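PDB 2IRX: multifunctional non-homologous end joining DNA repair protein LigD from Mycobacterium tuberculosis, which probably joins with Ku to repair DNA double-strand breaks by end joining, this chain being its primase-like polymerase domain with GTP and manganese bound. Local coordinates for residues 34-39 against 244-249; 135-140 against 184-189; 239-244 against 253-258. One frame throughout, in Å; residues are numbered along the deposited sequence.

Contact 1: 34-39 against 244-249; sequences DYYAGV and YSLRGR. With GTP (guanosine-5'-triphosphate), chain C.
Tyr35 and Tyr36 reach from helix 29-47 to the loop at Tyr244-Leu246, and their phenols hold its backbone. This is the tight part. With chi1 at 175°, CG of Tyr35 turns from the backbone N toward the loop. Tyr35 OH donates to Tyr244 O at 2.6 Å, with that oxygen at the ring edge. Leu246 CD2 lies over one face of the same ring, toward its rim. The closest approach is Leu246 CG to Tyr35 CD2, 3.6 Å. Tyr36 OH accepts the N-H of Leu246, with Leu246 N 3.0 Å from Tyr36 OH and 156° at the hydrogen. The same hydroxyl also bonds to Leu111 O. Two buried backbone groups are thus satisfied by side chains of the helix.

Packing is looser at Val39, where CG2 stays 4.3 Å from Tyr244 CB. Asp34, Ala37 and Gly38, on the far side of the helix, are exposed. The loop leaves the helix after Leu246. There Arg247 NH2 bonds to GTP O2B at 2.7 Å and Arg247 NH1 to GTP O1A at 2.8 Å, while Glu112 forms a salt bridge with Arg247 NE. This is the triphosphate side of the nucleotide pocket in a LigD primase-polymerase domain.

Contact 2: 135-140 against 184-189; sequences TRLVFD and TPLDEP. With MN (manganese (II) ion), chain B; GTP (guanosine-5'-triphosphate), chain C.
Leu137 and Leu186 both carry CG anti to the carbonyl carbon, with chi1 at -52° and -63°. These torsions bring their branches together on the sheet face that also carries Thr184. The two side chains cross at about a right angle, with Leu137 CG 4.0 Å from Leu186 CD2. Thr184 lies beside Leu137 and points the same way, its OG1 near Leu137 CD1. Phe139 adds its ring edge to this face, meeting Thr184 CG2 at CE2. Helices 149-164 and 192-209 pack against the same apolar group, through Leu163, Ala195 and Leu198 among others.

The backbones of strands 129-143 and 180-186 pair antiparallel. Leu137 and Thr184 form a hydrogen-bonded pair: Leu137 N to Thr184 O is 2.8 Å, and Thr184 N to Leu137 O is 3.1 Å. Arg136 and Pro185 form the next, non-hydrogen-bonded pair. Here Arg136 CA makes a CA-H...O contact of 3.2 Å with Thr184 O, so that oxygen is approached twice. Leu186 N then bonds to Thr135 O at 2.9 Å. The Arg136 chain extends away from Pro185 and ends in a salt bridge with Asp291 and a bond to His46 O.

Strand 129-143 runs on to the metal. Asp140 OD1 binds manganese at 2.2 Å. GTP O2G and O1B, two waters and Asp142 OD1 complete six ligands. Gln233 donates to Asp140 OD2 and so helps to set the carboxylate. The contact is a join between neighbouring antiparallel strands of the central sheet. One of them delivers the paired aspartates of the metal site, as in polymerases of the archaeo-eukaryotic primase superfamily.

Contact 3: 239-244 against 253-258; sequences TTIAPY and TVAAPR. With GTP (guanosine-5'-triphosphate), chain C.
Tyr244, Ala255 and Pro257 carry most of this buried contact. Pro257 lies over one face of the Tyr244 ring. Its CD sits 4.0 Å from the ring centroid and 20° off the normal, a CH-pi contact. Pro257 CG is set toward the phenol end, 3.6 Å from Tyr244 CZ. The proline and the tyrosine side chain cross at about a right angle. The tyrosine has CG anti to its carbonyl carbon (chi1 -62°), which carries the ring round to the proline although its CB points away from segment 253-258. Its hydroxyl is held beyond the contact by Asp285.

Ala255 meets the same tyrosine through the backbone. Tyr244 N donates to Ala255 O at 2.8 Å. Ala255 is the centre of an inverse gamma turn, where strand 253-257 is broken. Its methyl faces segment 239-244: Ala255 CB is 3.7 Å from Ala242 O and 4.0 Å from Ile241 CG2. The small side chain therefore packs against main chain and a branched residue together. Val254 adds its CG1, 3.6 Å from Tyr244 O. Val276 of helix 273-283 touches both Val254 and Tyr244.

The touching parts run 78° apart, so the chain is tied at a corner and does not pair along a length. At the start of segment 239-244, Thr239 reaches the nucleotide. GTP O3' donates to Thr239 O at 2.6 Å. Thr239 OG1 and GTP O2' share a hydrogen bond of 2.7 Å. The backbone of Thr240 and Ala242 pairs with strand 112-115. The contact joins two sheets of the primase-polymerase domain, and segment 239-244 runs back through Ile241 to Thr239 at the ribose of the nucleotide pocket.

In the fold
All three contacts touch the same GTP. Contact 1 supplies Arg247 to the phosphates, with a weak bond from Arg249. Contact 2 supplies an aspartate to the manganese, and contact 3 a threonine to the ribose. Contacts 1 and 3 are close, with centres about 9 Å apart, and share Tyr244. Backbone pairing also joins them: Arg247 N lies 2.8 Å from Thr253 O, and Ser245 O lies 3.0 Å from Ala255 N. Contact 2 stands across the chain's centre from contact 1, about 23 Å away between centres. It meets contact 3 where Val138 CG1 packs 3.5 Å from Thr240 OG1. The nucleotide is therefore held between two parts of the fold, with contact 3 linking them.

Contact 1: 34-39 against 244-249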
loop_
_atom_site.group_PDB
_atom_site.type_symbol
_atom_site.label_atom_id
_atom_site.label_comp_id
_atom_site.label_asym_id
_atom_site.label_seq_id
_atom_site.Cartn_x
_atom_site.Cartn_y
_atom_site.Cartn_z
ATOM N N ASP A 34 13.067 8.439 -11.481
ATOM C CA ASP A 34 12.177 9.202 -12.357
ATOM C C ASP A 34 10.679 8.950 -12.029
ATOM O O ASP A 34 9.879 9.894 -11.905
ATOM C CB ASP A 34 12.508 8.878 -13.816
ATOM C CG ASP A 34 11.766 9.760 -14.794
ATOM O OD1 ASP A 34 11.587 10.962 -14.527
ATOM O OD2 ASP A 34 11.374 9.237 -15.843
ATOM N N TYR A 35 10.320 7.674 -11.898
ATOM C CA TYR A 35 8.962 7.318 -11.494
ATOM C C TYR A 35 8.518 7.974 -10.164
ATOM O O TYR A 35 7.438 8.598 -10.084
ATOM C CB TYR A 35 8.803 5.779 -11.408
ATOM C CG TYR A 35 7.417 5.439 -10.865
ATOM C CD1 TYR A 35 6.265 5.643 -11.655
ATOM C CD2 TYR A 35 7.259 4.976 -9.546
ATOM C CE1 TYR A 35 4.984 5.361 -11.148
ATOM C CE2 TYR A 35 6.004 4.718 -9.024
ATOM C CZ TYR A 35 4.867 4.921 -9.817
ATOM O OH TYR A 35 3.627 4.671 -9.245
ATOM N N TYR A 36 9.324 7.785 -9.108
ATOM C CA TYR A 36 8.970 8.334 -7.820
ATOM C C TYR A 36 8.928 9.869 -7.820
ATOM O O TYR A 36 8.070 10.457 -7.161
ATOM C CB TYR A 36 9.865 7.761 -6.703
ATOM C CG TYR A 36 9.379 6.401 -6.236
ATOM C CD1 TYR A 36 8.009 6.200 -5.892
ATOM C CD2 TYR A 36 10.259 5.314 -6.114
ATOM C CE1 TYR A 36 7.542 4.987 -5.463
ATOM C CE2 TYR A 36 9.792 4.058 -5.680
ATOM C CZ TYR A 36 8.426 3.913 -5.342
ATOM O OH TYR A 36 7.923 2.712 -4.898
ATOM N N ALA A 37 9.798 10.506 -8.619
ATOM C CA ALA A 37 9.714 11.977 -8.817
ATOM C C ALA A 37 8.366 12.343 -9.453
ATOM O O ALA A 37 7.678 13.312 -9.011
ATOM C CB ALA A 37 10.841 12.451 -9.686
ATOM N N GLY A 38 7.994 11.548 -10.458
ATOM C CA GLY A 38 6.786 11.723 -11.251
ATOM C C GLY A 38 5.523 11.557 -10.429
ATOM O O GLY A 38 4.564 12.281 -10.643
ATOM N N VAL A 39 5.529 10.614 -9.490
ATOM C CA VAL A 39 4.330 10.376 -8.652
ATOM C C VAL A 39 4.332 11.088 -7.306
ATOM O O VAL A 39 3.362 10.954 -6.563
ATOM C CB VAL A 39 3.968 8.852 -8.451
ATOM C CG1 VAL A 39 3.730 8.182 -9.789
ATOM C CG2 VAL A 39 5.021 8.110 -7.609
ATOM N N TYR A 244 0.498 3.802 -5.298
ATOM C CA TYR A 244 1.543 4.326 -6.200
ATOM C C TYR A 244 2.941 3.677 -6.013
ATOM O O TYR A 244 3.832 3.880 -6.819
ATOM C CB TYR A 244 1.622 5.870 -6.149
ATOM C CG TYR A 244 0.358 6.551 -6.592
ATOM C CD1 TYR A 244 0.012 6.610 -7.948
ATOM C CD2 TYR A 244 -0.479 7.170 -5.666
ATOM C CE1 TYR A 244 -1.177 7.255 -8.373
ATOM C CE2 TYR A 244 -1.667 7.827 -6.074
ATOM C CZ TYR A 244 -2.002 7.859 -7.428
ATOM O OH TYR A 244 -3.159 8.496 -7.852
ATOM N N SER A 245 3.128 2.874 -4.972
ATOM C CA SER A 245 4.368 2.101 -4.837
ATOM C C SER A 245 4.628 1.223 -6.049
ATOM O O SER A 245 3.702 0.597 -6.586
ATOM C CB SER A 245 4.355 1.208 -3.579
ATOM O OG SER A 245 5.641 0.625 -3.400
ATOM N N LEU A 246 5.892 1.186 -6.472
ATOM C CA LEU A 246 6.331 0.148 -7.390
ATOM C C LEU A 246 6.234 -1.209 -6.695
ATOM O O LEU A 246 6.112 -1.272 -5.480
ATOM C CB LEU A 246 7.773 0.407 -7.887
ATOM C CG LEU A 246 7.972 1.543 -8.900
ATOM C CD1 LEU A 246 9.486 1.879 -8.975
ATOM C CD2 LEU A 246 7.452 1.072 -10.256
ATOM N N ARG A 247 6.288 -2.283 -7.483
ATOM C CA ARG A 247 6.379 -3.642 -6.937
ATOM C C ARG A 247 7.738 -4.272 -7.259
ATOM O O ARG A 247 8.273 -4.110 -8.347
ATOM C CB ARG A 247 5.303 -4.566 -7.531
ATOM C CG ARG A 247 3.867 -4.068 -7.385
ATOM C CD ARG A 247 3.470 -3.748 -5.957
ATOM N NE ARG A 247 3.881 -4.721 -4.938
ATOM C CZ ARG A 247 3.076 -5.354 -4.073
ATOM N NH1 ARG A 247 3.626 -6.143 -3.149
ATOM N NH2 ARG A 247 1.734 -5.215 -4.097
ATOM N N GLY A 248 8.241 -5.041 -6.318
ATOM C CA GLY A 248 9.434 -5.883 -6.540
ATOM C C GLY A 248 8.998 -7.202 -7.149
ATOM O O GLY A 248 8.965 -8.202 -6.466
ATOM N N ARG A 249 8.637 -7.183 -8.427
ATOM C CA ARG A 249 8.153 -8.358 -9.164
ATOM C C ARG A 249 8.883 -8.311 -10.498
ATOM O O ARG A 249 9.634 -7.359 -10.739
ATOM C CB ARG A 249 6.618 -8.293 -9.381
ATOM C CG ARG A 249 5.760 -8.189 -8.104
ATOM C CD ARG A 249 5.834 -9.490 -7.295
ATOM N NE ARG A 249 4.916 -9.532 -6.147
ATOM C CZ ARG A 249 5.166 -9.060 -4.924
ATOM N NH1 ARG A 249 6.322 -8.439 -4.630
ATOM N NH2 ARG A 249 4.221 -9.200 -3.987
HETATM P PG GTP C . -0.609 -9.657 -3.802
HETATM O O1G GTP C . -1.575 -8.972 -4.690
HETATM O O2G GTP C . -1.313 -10.418 -2.697
HETATM O O3G GTP C . 0.357 -10.519 -4.569
HETATM O O3B GTP C . 0.298 -8.450 -3.199
HETATM P PB GTP C . 0.238 -7.763 -1.751
HETATM O O1B GTP C . -1.152 -7.702 -1.205
HETATM O O2B GTP C . 0.807 -6.400 -1.835
HETATM O O3A GTP C . 1.037 -8.818 -0.863
HETATM P PA GTP C . 2.496 -8.797 -0.182
HETATM O O1A GTP C . 3.437 -7.873 -0.911
HETATM O O2A GTP C . 2.922 -10.246 -0.171
HETATM O "O5'" GTP C . 2.215 -8.274 1.294
HETATM C "C5'" GTP C . 1.287 -8.908 2.183
HETATM C "C4'" GTP C . 1.516 -8.392 3.610
HETATM O "O4'" GTP C . 2.848 -8.603 4.080
HETATM C "C3'" GTP C . 1.283 -6.897 3.721
HETATM O "O3'" GTP C . 0.817 -6.707 5.031
HETATM C "C2'" GTP C . 2.690 -6.293 3.588
HETATM O "O2'" GTP C . 2.928 -5.008 4.147
HETATM C "C1'" GTP C . 3.545 -7.356 4.256
HETATM N N9 GTP C . 4.852 -7.674 3.655
HETATM C C8 GTP C . 5.229 -7.685 2.335
HETATM N N7 GTP C . 6.503 -8.133 2.285
HETATM C C5 GTP C . 6.912 -8.442 3.544
HETATM C C6 GTP C . 8.109 -8.960 4.057
HETATM O O6 GTP C . 9.058 -9.210 3.309
HETATM N N1 GTP C . 8.210 -9.193 5.426
HETATM C C2 GTP C . 7.155 -8.921 6.281
HETATM N N2 GTP C . 7.290 -9.135 7.598
HETATM N N3 GTP C . 5.968 -8.399 5.765
HETATM C C4 GTP C . 5.866 -8.171 4.411
#

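Contact 2: 135-140 against 184-189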
loop_
_atom_site.group_PDB
_atom_site.type_symbol
_atom_site.label_atom_id
_atom_site.label_comp_id
_atom_site.label_asym_id
_atom_site.label_seq_id
_atom_site.Cartn_x
_atom_site.Cartn_y
_atom_site.Cartn_z
ATOM N N THR A 135 -6.988 6.122 10.020
ATOM C CA THR A 135 -7.597 7.172 9.182
ATOM C C THR A 135 -8.332 6.583 7.981
ATOM O O THR A 135 -9.123 7.256 7.316
ATOM C CB THR A 135 -6.570 8.223 8.700
ATOM O OG1 THR A 135 -5.790 7.682 7.630
ATOM C CG2 THR A 135 -5.655 8.667 9.858
ATOM N N ARG A 136 -8.043 5.320 7.699
ATOM C CA ARG A 136 -8.728 4.601 6.636
ATOM C C ARG A 136 -8.783 3.128 7.006
ATOM O O ARG A 136 -7.970 2.665 7.814
ATOM C CB ARG A 136 -8.022 4.818 5.286
ATOM C CG ARG A 136 -6.574 4.345 5.236
ATOM C CD ARG A 136 -5.779 5.076 4.163
ATOM N NE ARG A 136 -4.465 4.467 4.039
ATOM C CZ ARG A 136 -3.370 5.080 3.597
ATOM N NH1 ARG A 136 -3.405 6.354 3.205
ATOM N NH2 ARG A 136 -2.222 4.402 3.552
ATOM N N LEU A 137 -9.740 2.408 6.416
ATOM C CA LEU A 137 -9.728 0.937 6.434
ATOM C C LEU A 137 -9.033 0.432 5.166
ATOM O O LEU A 137 -9.107 1.067 4.097
ATOM C CB LEU A 137 -11.146 0.339 6.438
ATOM C CG LEU A 137 -12.189 0.779 7.452
ATOM C CD1 LEU A 137 -13.569 0.288 7.017
ATOM C CD2 LEU A 137 -11.813 0.261 8.823
ATOM N N VAL A 138 -8.365 -0.701 5.281
ATOM C CA VAL A 138 -7.858 -1.412 4.107
ATOM C C VAL A 138 -8.322 -2.881 4.093
ATOM O O VAL A 138 -8.382 -3.543 5.135
ATOM C CB VAL A 138 -6.282 -1.334 3.989
ATOM C CG1 VAL A 138 -5.568 -2.144 5.088
ATOM C CG2 VAL A 138 -5.790 -1.808 2.571
ATOM N N PHE A 139 -8.600 -3.367 2.886
ATOM C CA PHE A 139 -8.893 -4.775 2.641
ATOM C C PHE A 139 -7.925 -5.259 1.578
ATOM O O PHE A 139 -7.738 -4.621 0.535
ATOM C CB PHE A 139 -10.338 -4.961 2.170
ATOM C CG PHE A 139 -11.369 -4.571 3.196
ATOM C CD1 PHE A 139 -11.915 -5.534 4.061
ATOM C CD2 PHE A 139 -11.804 -3.257 3.283
ATOM C CE1 PHE A 139 -12.878 -5.168 5.046
ATOM C CE2 PHE A 139 -12.781 -2.872 4.236
ATOM C CZ PHE A 139 -13.310 -3.838 5.118
ATOM N N ASP A 140 -7.307 -6.389 1.869
ATOM C CA ASP A 140 -6.333 -7.013 1.006
ATOM C C ASP A 140 -7.018 -8.259 0.416
ATOM O O ASP A 140 -7.275 -9.243 1.115
ATOM C CB ASP A 140 -5.073 -7.328 1.839
ATOM C CG ASP A 140 -3.979 -8.039 1.039
ATOM O OD1 ASP A 140 -4.089 -8.152 -0.195
ATOM O OD2 ASP A 140 -2.969 -8.480 1.655
ATOM N N THR A 184 -11.015 2.705 2.371
ATOM C CA THR A 184 -12.166 3.544 2.690
ATOM C C THR A 184 -11.763 4.549 3.767
ATOM O O THR A 184 -11.293 4.142 4.832
ATOM C CB THR A 184 -13.501 2.734 2.979
ATOM O OG1 THR A 184 -14.136 3.137 4.207
ATOM C CG2 THR A 184 -13.333 1.253 2.870
ATOM N N PRO A 185 -11.883 5.857 3.455
ATOM C CA PRO A 185 -11.539 6.915 4.411
ATOM C C PRO A 185 -12.522 6.921 5.577
ATOM O O PRO A 185 -13.718 6.719 5.370
ATOM C CB PRO A 185 -11.661 8.208 3.586
ATOM C CG PRO A 185 -12.586 7.877 2.458
ATOM C CD PRO A 185 -12.374 6.408 2.171
ATOM N N LEU A 186 -11.994 7.107 6.785
ATOM C CA LEU A 186 -12.806 7.203 7.987
ATOM C C LEU A 186 -12.914 8.678 8.365
ATOM O O LEU A 186 -11.903 9.347 8.626
ATOM C CB LEU A 186 -12.201 6.388 9.139
ATOM C CG LEU A 186 -12.101 4.876 8.931
ATOM C CD1 LEU A 186 -11.184 4.245 9.970
ATOM C CD2 LEU A 186 -13.484 4.228 8.938
ATOM N N ASP A 187 -14.149 9.167 8.375
ATOM C CA ASP A 187 -14.451 10.573 8.647
ATOM C C ASP A 187 -14.179 10.934 10.102
ATOM O O ASP A 187 -13.605 11.989 10.389
ATOM C CB ASP A 187 -15.913 10.874 8.294
ATOM C CG ASP A 187 -16.183 10.829 6.793
ATOM O OD1 ASP A 187 -15.283 11.214 5.996
ATOM O OD2 ASP A 187 -17.310 10.423 6.416
ATOM N N GLU A 188 -14.614 10.062 11.012
ATOM C CA GLU A 188 -14.383 10.227 12.446
ATOM C C GLU A 188 -13.241 9.311 12.916
ATOM O O GLU A 188 -12.985 8.280 12.294
ATOM C CB GLU A 188 -15.669 9.935 13.235
ATOM C CG GLU A 188 -16.306 8.568 12.931
ATOM C CD GLU A 188 -17.545 8.282 13.769
ATOM O OE1 GLU A 188 -17.989 7.110 13.786
ATOM O OE2 GLU A 188 -18.077 9.219 14.413
ATOM N N PRO A 189 -12.564 9.687 14.027
ATOM C CA PRO A 189 -11.455 8.883 14.563
ATOM C C PRO A 189 -11.910 7.505 15.057
ATOM O O PRO A 189 -12.953 7.391 15.713
ATOM C CB PRO A 189 -10.940 9.726 15.744
ATOM C CG PRO A 189 -11.523 11.101 15.554
ATOM C CD PRO A 189 -12.823 10.883 14.854
HETATM MN MN MN B . -2.625 -9.419 -1.247
HETATM P PG GTP C . -0.609 -9.657 -3.802
HETATM O O1G GTP C . -1.575 -8.972 -4.690
HETATM O O2G GTP C . -1.313 -10.418 -2.697
HETATM O O3G GTP C . 0.357 -10.519 -4.569
HETATM O O3B GTP C . 0.298 -8.450 -3.199
HETATM P PB GTP C . 0.238 -7.763 -1.751
HETATM O O1B GTP C . -1.152 -7.702 -1.205
HETATM O O2B GTP C . 0.807 -6.400 -1.835
HETATM O O3A GTP C . 1.037 -8.818 -0.863
HETATM P PA GTP C . 2.496 -8.797 -0.182
HETATM O O1A GTP C . 3.437 -7.873 -0.911
HETATM O O2A GTP C . 2.922 -10.246 -0.171
HETATM O "O5'" GTP C . 2.215 -8.274 1.294
HETATM C "C5'" GTP C . 1.287 -8.908 2.183
HETATM C "C4'" GTP C . 1.516 -8.392 3.610
HETATM O "O4'" GTP C . 2.848 -8.603 4.080
HETATM C "C3'" GTP C . 1.283 -6.897 3.721
HETATM O "O3'" GTP C . 0.817 -6.707 5.031
HETATM C "C2'" GTP C . 2.690 -6.293 3.588
HETATM O "O2'" GTP C . 2.928 -5.008 4.147
HETATM C "C1'" GTP C . 3.545 -7.356 4.256
HETATM N N9 GTP C . 4.852 -7.674 3.655
HETATM C C8 GTP C . 5.229 -7.685 2.335
HETATM N N7 GTP C . 6.503 -8.133 2.285
HETATM C C5 GTP C . 6.912 -8.442 3.544
HETATM C C6 GTP C . 8.109 -8.960 4.057
HETATM O O6 GTP C . 9.058 -9.210 3.309
HETATM N N1 GTP C . 8.210 -9.193 5.426
HETATM C C2 GTP C . 7.155 -8.921 6.281
HETATM N N2 GTP C . 7.290 -9.135 7.598
HETATM N N3 GTP C . 5.968 -8.399 5.765
HETATM C C4 GTP C . 5.866 -8.171 4.411
HETATM O O HOH W 1 -1.713 -10.512 0.384
HETATM O O HOH W 2 -3.882 -8.354 -3.133
#

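Contact 3: 239-244 against 253-258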
loop_
_atom_site.group_PDB
_atom_site.type_symbol
_atom_site.label_atom_id
_atom_site.label_comp_id
_atom_site.label_asym_id
_atom_site.label_seq_id
_atom_site.Cartn_x
_atom_site.Cartn_y
_atom_site.Cartn_z
ATOM N N THR A 239 1.137 -3.572 8.098
ATOM C CA THR A 239 1.304 -2.586 7.018
ATOM C C THR A 239 0.592 -3.092 5.756
ATOM O O THR A 239 0.159 -4.232 5.712
ATOM C CB THR A 239 2.826 -2.343 6.683
ATOM O OG1 THR A 239 3.462 -3.590 6.359
ATOM C CG2 THR A 239 3.568 -1.643 7.855
ATOM N N THR A 240 0.447 -2.216 4.770
ATOM C CA THR A 240 0.001 -2.562 3.426
ATOM C C THR A 240 0.808 -1.662 2.507
ATOM O O THR A 240 1.071 -0.493 2.842
ATOM C CB THR A 240 -1.533 -2.326 3.229
ATOM O OG1 THR A 240 -2.260 -3.100 4.224
ATOM C CG2 THR A 240 -1.969 -2.766 1.813
ATOM N N ILE A 241 1.189 -2.190 1.350
ATOM C CA ILE A 241 1.934 -1.394 0.373
ATOM C C ILE A 241 1.199 -0.063 0.092
ATOM O O ILE A 241 -0.052 -0.033 -0.035
ATOM C CB ILE A 241 2.215 -2.173 -0.929
ATOM C CG1 ILE A 241 3.362 -1.494 -1.711
ATOM C CG2 ILE A 241 0.904 -2.347 -1.801
ATOM C CD1 ILE A 241 3.908 -2.372 -2.818
ATOM N N ALA A 242 1.965 1.027 0.011
ATOM C CA ALA A 242 1.402 2.362 -0.299
ATOM C C ALA A 242 0.842 2.439 -1.731
ATOM O O ALA A 242 1.476 1.955 -2.665
ATOM C CB ALA A 242 2.466 3.467 -0.087
ATOM N N PRO A 243 -0.332 3.086 -1.901
ATOM C CA PRO A 243 -0.778 3.458 -3.251
ATOM C C PRO A 243 0.358 4.153 -4.025
ATOM O O PRO A 243 1.111 4.948 -3.442
ATOM C CB PRO A 243 -1.943 4.431 -2.978
ATOM C CG PRO A 243 -2.536 3.858 -1.677
ATOM C CD PRO A 243 -1.303 3.491 -0.865
ATOM N N TYR A 244 0.498 3.802 -5.298
ATOM C CA TYR A 244 1.543 4.326 -6.200
ATOM C C TYR A 244 2.941 3.677 -6.013
ATOM O O TYR A 244 3.832 3.880 -6.819
ATOM C CB TYR A 244 1.622 5.870 -6.149
ATOM C CG TYR A 244 0.358 6.551 -6.592
ATOM C CD1 TYR A 244 0.012 6.610 -7.948
ATOM C CD2 TYR A 244 -0.479 7.170 -5.666
ATOM C CE1 TYR A 244 -1.177 7.255 -8.373
ATOM C CE2 TYR A 244 -1.667 7.827 -6.074
ATOM C CZ TYR A 244 -2.002 7.859 -7.428
ATOM O OH TYR A 244 -3.159 8.496 -7.852
ATOM N N THR A 253 5.512 -3.094 -12.053
ATOM C CA THR A 253 4.099 -2.757 -11.920
ATOM C C THR A 253 3.905 -1.937 -10.642
ATOM O O THR A 253 4.841 -1.778 -9.842
ATOM C CB THR A 253 3.231 -4.029 -11.891
ATOM O OG1 THR A 253 3.794 -4.926 -10.929
ATOM C CG2 THR A 253 3.247 -4.718 -13.288
ATOM N N VAL A 254 2.693 -1.418 -10.461
ATOM C CA VAL A 254 2.421 -0.445 -9.423
ATOM C C VAL A 254 1.097 -0.814 -8.704
ATOM O O VAL A 254 0.156 -1.367 -9.353
ATOM C CB VAL A 254 2.333 1.000 -10.046
ATOM C CG1 VAL A 254 1.764 2.013 -9.066
ATOM C CG2 VAL A 254 3.705 1.478 -10.561
ATOM N N ALA A 255 1.026 -0.491 -7.409
ATOM C CA ALA A 255 -0.244 -0.467 -6.655
ATOM C C ALA A 255 -1.064 0.731 -7.180
ATOM O O ALA A 255 -0.957 1.842 -6.652
ATOM C CB ALA A 255 0.014 -0.368 -5.142
ATOM N N ALA A 256 -1.828 0.497 -8.254
ATOM C CA ALA A 256 -2.418 1.584 -9.070
ATOM C C ALA A 256 -3.861 1.826 -8.693
ATOM O O ALA A 256 -4.684 0.902 -8.795
ATOM C CB ALA A 256 -2.370 1.256 -10.559
ATOM N N PRO A 257 -4.191 3.074 -8.286
ATOM C CA PRO A 257 -5.613 3.388 -8.119
ATOM C C PRO A 257 -6.420 3.203 -9.404
ATOM O O PRO A 257 -5.953 3.515 -10.507
ATOM C CB PRO A 257 -5.613 4.849 -7.658
ATOM C CG PRO A 257 -4.259 5.042 -7.015
ATOM C CD PRO A 257 -3.320 4.191 -7.873
ATOM N N ARG A 258 -7.606 2.638 -9.245
ATOM C CA ARG A 258 -8.483 2.402 -10.382
ATOM C C ARG A 258 -9.847 3.069 -10.180
ATOM O O ARG A 258 -10.207 3.469 -9.057
ATOM C CB ARG A 258 -8.683 0.883 -10.621
ATOM C CG ARG A 258 -7.394 0.001 -10.630
ATOM C CD ARG A 258 -6.331 0.483 -11.645
ATOM N NE ARG A 258 -6.756 0.293 -13.037
ATOM C CZ ARG A 258 -6.467 -0.767 -13.774
ATOM N NH1 ARG A 258 -6.900 -0.840 -15.022
ATOM N NH2 ARG A 258 -5.725 -1.745 -13.270
HETATM P PG GTP C . -0.609 -9.657 -3.802
HETATM O O1G GTP C . -1.575 -8.972 -4.690
HETATM O O2G GTP C . -1.313 -10.418 -2.697
HETATM O O3G GTP C . 0.357 -10.519 -4.569
HETATM O O3B GTP C . 0.298 -8.450 -3.199
HETATM P PB GTP C . 0.238 -7.763 -1.751
HETATM O O1B GTP C . -1.152 -7.702 -1.205
HETATM O O2B GTP C . 0.807 -6.400 -1.835
HETATM O O3A GTP C . 1.037 -8.818 -0.863
HETATM P PA GTP C . 2.496 -8.797 -0.182
HETATM O O1A GTP C . 3.437 -7.873 -0.911
HETATM O O2A GTP C . 2.922 -10.246 -0.171
HETATM O "O5'" GTP C . 2.215 -8.274 1.294
HETATM C "C5'" GTP C . 1.287 -8.908 2.183
HETATM C "C4'" GTP C . 1.516 -8.392 3.610
HETATM O "O4'" GTP C . 2.848 -8.603 4.080
HETATM C "C3'" GTP C . 1.283 -6.897 3.721
HETATM O "O3'" GTP C . 0.817 -6.707 5.031
HETATM C "C2'" GTP C . 2.690 -6.293 3.588
HETATM O "O2'" GTP C . 2.928 -5.008 4.147
HETATM C "C1'" GTP C . 3.545 -7.356 4.256
HETATM N N9 GTP C . 4.852 -7.674 3.655
HETATM C C8 GTP C . 5.229 -7.685 2.335
HETATM N N7 GTP C . 6.503 -8.133 2.285
HETATM C C5 GTP C . 6.912 -8.442 3.544
HETATM C C6 GTP C . 8.109 -8.960 4.057
HETATM O O6 GTP C . 9.058 -9.210 3.309
HETATM N N1 GTP C . 8.210 -9.193 5.426
HETATM C C2 GTP C . 7.155 -8.921 6.281
HETATM N N2 GTP C . 7.290 -9.135 7.598
HETATM N N3 GTP C . 5.968 -8.399 5.765
HETATM C C4 GTP C . 5.866 -8.171 4.411
#